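PDB 5HPZ: water-soluble chlorophyll protein, which binds chlorophyll in a water-soluble tetramer built on a Kunitz-type beta-trefoil fold, and probably tunes the pigment's spectrum by deforming its ring. Local coordinates for residues L43-T48 with P109-G114. Residues are numbered along the deposited sequence; the frame is centred on the assembly and turned at random. Where two conformers were deposited one is given.
With 68G (13'2-hydroxyl-Chlorophyll a), chain C.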
loop_
_atom_site.group_PDB
_atom_site.type_symbol
_atom_site.label_atom_id
_atom_site.label_comp_id
_atom_site.label_asym_id
_atom_site.label_seq_id
_atom_site.Cartn_x
_atom_site.Cartn_y
_atom_site.Cartn_z
ATOM N N LEU A 43 -3.481 13.865 4.687
ATOM C CA LEU A 43 -2.483 13.185 5.449
ATOM C C LEU A 43 -2.464 13.669 6.886
ATOM O O LEU A 43 -2.835 14.846 7.196
ATOM C CB LEU A 43 -1.113 13.474 4.860
ATOM C CG LEU A 43 -0.915 12.958 3.446
ATOM C CD1 LEU A 43 0.443 13.422 2.988
ATOM C CD2 LEU A 43 -0.990 11.415 3.384
ATOM N N GLY A 44 -1.993 12.780 7.770
ATOM C CA GLY A 44 -1.795 13.123 9.165
ATOM C C GLY A 44 -0.347 13.421 9.374
ATOM O O GLY A 44 0.454 13.392 8.428
ATOM N N ILE A 45 0.007 13.657 10.631
ATOM C CA ILE A 45 1.345 13.901 11.041
ATOM C C ILE A 45 1.726 12.950 12.178
ATOM O O ILE A 45 0.993 12.820 13.158
ATOM C CB ILE A 45 1.531 15.355 11.508
ATOM C CG1 ILE A 45 0.983 16.315 10.459
ATOM C CG2 ILE A 45 2.999 15.584 11.798
ATOM C CD1 ILE A 45 0.992 17.772 10.886
ATOM N N THR A 46 2.818 12.212 12.000
ATOM C CA THR A 46 3.300 11.300 13.040
ATOM C C THR A 46 4.726 11.565 13.359
ATOM O O THR A 46 5.443 12.210 12.571
ATOM C CB THR A 46 3.212 9.802 12.682
ATOM O OG1 THR A 46 4.016 9.494 11.509
ATOM C CG2 THR A 46 1.789 9.400 12.497
ATOM N N GLN A 47 5.142 11.068 14.518
ATOM C CA GLN A 47 6.575 10.996 14.791
ATOM C C GLN A 47 7.116 9.667 14.261
ATOM O O GLN A 47 6.640 8.616 14.586
ATOM C CB GLN A 47 6.835 11.120 16.298
ATOM C CG GLN A 47 8.319 10.941 16.583
ATOM C CD GLN A 47 8.681 10.646 18.014
ATOM O OE1 GLN A 47 7.809 10.364 18.861
ATOM N NE2 GLN A 47 10.009 10.693 18.306
ATOM N N THR A 48 8.176 9.696 13.487
ATOM C CA THR A 48 8.725 8.462 13.082
ATOM C C THR A 48 9.421 7.756 14.283
ATOM O O THR A 48 9.938 8.382 15.174
ATOM C CB THR A 48 9.640 8.633 11.867
ATOM O OG1 THR A 48 10.078 7.338 11.459
ATOM C CG2 THR A 48 10.791 9.453 12.200
ATOM N N PRO A 109 -9.116 16.173 17.904
ATOM C CA PRO A 109 -9.043 15.979 16.471
ATOM C C PRO A 109 -7.618 15.845 15.973
ATOM O O PRO A 109 -6.662 16.458 16.519
ATOM C CB PRO A 109 -9.690 17.252 15.931
ATOM C CG PRO A 109 -9.378 18.279 16.970
ATOM C CD PRO A 109 -9.500 17.550 18.269
ATOM N N ALA A 110 -7.473 15.099 14.908
ATOM C CA ALA A 110 -6.156 14.888 14.362
ATOM C C ALA A 110 -5.597 16.228 13.831
ATOM O O ALA A 110 -6.335 17.084 13.406
ATOM C CB ALA A 110 -6.235 13.882 13.270
ATOM N N ILE A 111 -4.284 16.385 13.851
ATOM C CA ILE A 111 -3.647 17.457 13.112
ATOM C C ILE A 111 -3.386 16.911 11.694
ATOM O O ILE A 111 -2.767 15.851 11.522
ATOM C CB ILE A 111 -2.294 17.868 13.730
ATOM C CG1 ILE A 111 -2.420 18.161 15.234
ATOM C CG2 ILE A 111 -1.742 19.129 13.029
ATOM C CD1 ILE A 111 -3.407 19.246 15.578
ATOM N N ILE A 112 -3.891 17.608 10.696
ATOM C CA ILE A 112 -3.765 17.139 9.330
ATOM C C ILE A 112 -2.906 18.094 8.507
ATOM O O ILE A 112 -2.401 19.101 9.011
ATOM C CB ILE A 112 -5.124 16.969 8.702
ATOM C CG1 ILE A 112 -5.921 18.254 8.878
ATOM C CG2 ILE A 112 -5.842 15.802 9.346
ATOM C CD1 ILE A 112 -7.033 18.481 7.895
ATOM N N ILE A 113 -2.698 17.747 7.254
ATOM C CA ILE A 113 -1.915 18.524 6.343
ATOM C C ILE A 113 -2.867 18.988 5.268
ATOM O O ILE A 113 -3.621 18.192 4.677
ATOM C CB ILE A 113 -0.765 17.732 5.738
ATOM C CG1 ILE A 113 0.096 17.151 6.857
ATOM C CG2 ILE A 113 0.030 18.625 4.785
ATOM C CD1 ILE A 113 1.203 16.253 6.377
ATOM N N GLY A 114 -2.893 20.301 5.037
ATOM C CA GLY A 114 -3.866 20.850 4.087
ATOM C C GLY A 114 -4.640 22.091 4.478
ATOM O O GLY A 114 -5.660 22.343 3.893
HETATM C C1 68G C . 8.355 3.625 10.181
HETATM C C2 68G C . 8.953 2.825 9.017
HETATM C C3 68G C . 8.279 1.575 8.656
HETATM C C4 68G C . 7.119 1.224 9.531
HETATM C C5 68G C . 8.769 0.607 7.576
HETATM C C6 68G C . 8.449 1.074 6.191
HETATM C C7 68G C . 6.997 1.322 5.957
HETATM C C8 68G C . 6.843 1.316 4.450
HETATM C C9 68G C . 7.530 2.512 3.746
HETATM C C10 68G C . 5.372 1.411 4.139
HETATM C C11 68G C . 4.964 0.069 3.692
HETATM C C12 68G C . 3.534 0.317 3.230
HETATM C C13 68G C . 2.703 -0.805 3.853
HETATM C C14 68G C . 3.251 -2.200 3.445
HETATM C C15 68G C . 1.251 -0.588 3.379
HETATM C C16 68G C . 0.265 -1.257 4.332
HETATM C C17 68G C . -1.078 -0.894 3.717
HETATM C C18 68G C . -2.096 -1.571 4.569
HETATM C C19 68G C . -3.392 -0.801 4.473
HETATM C C20 68G C . -2.331 -2.955 3.960
HETATM O O2A 68G C . 6.960 4.035 9.975
HETATM C CGA 68G C . 6.804 5.172 10.704
HETATM O O1A 68G C . 7.619 5.611 11.531
HETATM C CBA 68G C . 5.569 5.936 10.381
HETATM C CAA 68G C . 5.999 7.041 9.362
HETATM C C2A 68G C . 6.350 6.484 7.940
HETATM C C3A 68G C . 5.110 5.996 7.312
HETATM C CMA 68G C . 5.517 4.774 6.546
HETATM C C4A 68G C . 4.683 7.005 6.338
HETATM C CHB 68G C . 3.598 6.966 5.568
HETATM N NA 68G C . 5.640 7.904 6.294
HETATM C C1A 68G C . 6.660 7.615 7.114
HETATM C CHA 68G C . 7.773 8.368 7.139
HETATM C CBD 68G C . 9.020 8.175 7.827
HETATM C CGD 68G C . 9.628 6.888 7.519
HETATM O O1D 68G C . 10.078 6.130 8.411
HETATM O O2D 68G C . 9.674 6.530 6.218
HETATM C CED 68G C . 10.258 5.262 6.016
HETATM O O 68G C . 8.926 8.146 9.201
HETATM C CAD 68G C . 9.854 9.269 7.409
HETATM O OBD 68G C . 11.017 9.481 7.865
HETATM C C3D 68G C . 9.160 10.025 6.505
HETATM C C2D 68G C . 9.090 11.091 5.660
HETATM C CMD 68G C . 10.101 11.989 5.448
HETATM C C4D 68G C . 7.961 9.455 6.375
HETATM N ND 68G C . 7.196 10.081 5.498
HETATM C C1D 68G C . 7.897 11.130 5.031
HETATM C CHD 68G C . 7.429 12.032 4.084
HETATM C C4C 68G C . 6.285 12.058 3.375
HETATM N NC 68G C . 5.265 11.172 3.592
HETATM MG MG 68G C . 5.320 9.617 4.923
HETATM C C3C 68G C . 5.833 12.905 2.399
HETATM C CAC 68G C . 6.576 14.077 1.797
HETATM C CBC 68G C . 7.488 13.424 0.701
HETATM C C2C 68G C . 4.595 12.515 2.026
HETATM C CMC 68G C . 3.857 13.128 1.073
HETATM C C1C 68G C . 4.231 11.426 2.766
HETATM C CHC 68G C . 3.112 10.687 2.741
HETATM C C4B 68G C . 2.874 9.456 3.249
HETATM N NB 68G C . 3.545 8.949 4.292
HETATM C C1B 68G C . 3.095 7.725 4.565
HETATM C C2B 68G C . 2.115 7.452 3.657
HETATM C CMB 68G C . 1.412 6.294 3.598
HETATM C C3B 68G C . 1.950 8.542 2.889
HETATM C CAB 68G C . 1.160 8.794 1.832
HETATM C CBB 68G C . -0.168 8.145 1.500
HETATM O O HOH W 1 -2.770 16.181 2.991
HETATM O O HOH W 2 -2.359 13.436 12.756
#
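I113 lays its side chain over the backbone of L43 and G44: its CD1 rests 3.9 Å from L43 CB and touches the carbonyl O of G44, while its CG1 meets I45 CG1 at 3.8 Å, the two isoleucines crossing at about a right angle. With CG1 of I113 anti to its own carbonyl carbon (chi1 -56°), that atom is put against I45 and CD1 is left to reach L43 and G44. Further along, the CD1 tip of I45 reaches the CG2 branch of I111 at 3.7 Å. One direct backbone hydrogen bond joins the segments, from I113 N to L43 O at 2.9 Å; it is bent to 137° at the hydrogen, and the same oxygen also takes a CA-H contact from I112. A water lies on each side of this bond: one accepts from L43 N and donates to I113 O, the other accepts from I45 N and donates to I111 O. L43 turns its branch end to the chlorophyll, with CD2 3.7 Å from CAB of the ring's vinyl group and CD1 near the methine CHC. Cut back to alanine, this position is likely to lose both methyl contacts with the pigment and leave a gap beside the macrocycle. In this beta-trefoil, strand 44-47 pairs antiparallel with 30-33 and strand 111-113 with 97-99, so the contact joins two two-stranded antiparallel sheets; W97 lies against I45, P32 against I113, and L157 of strand 155-160 packs on I111 and shares a backbone hydrogen bond with I45.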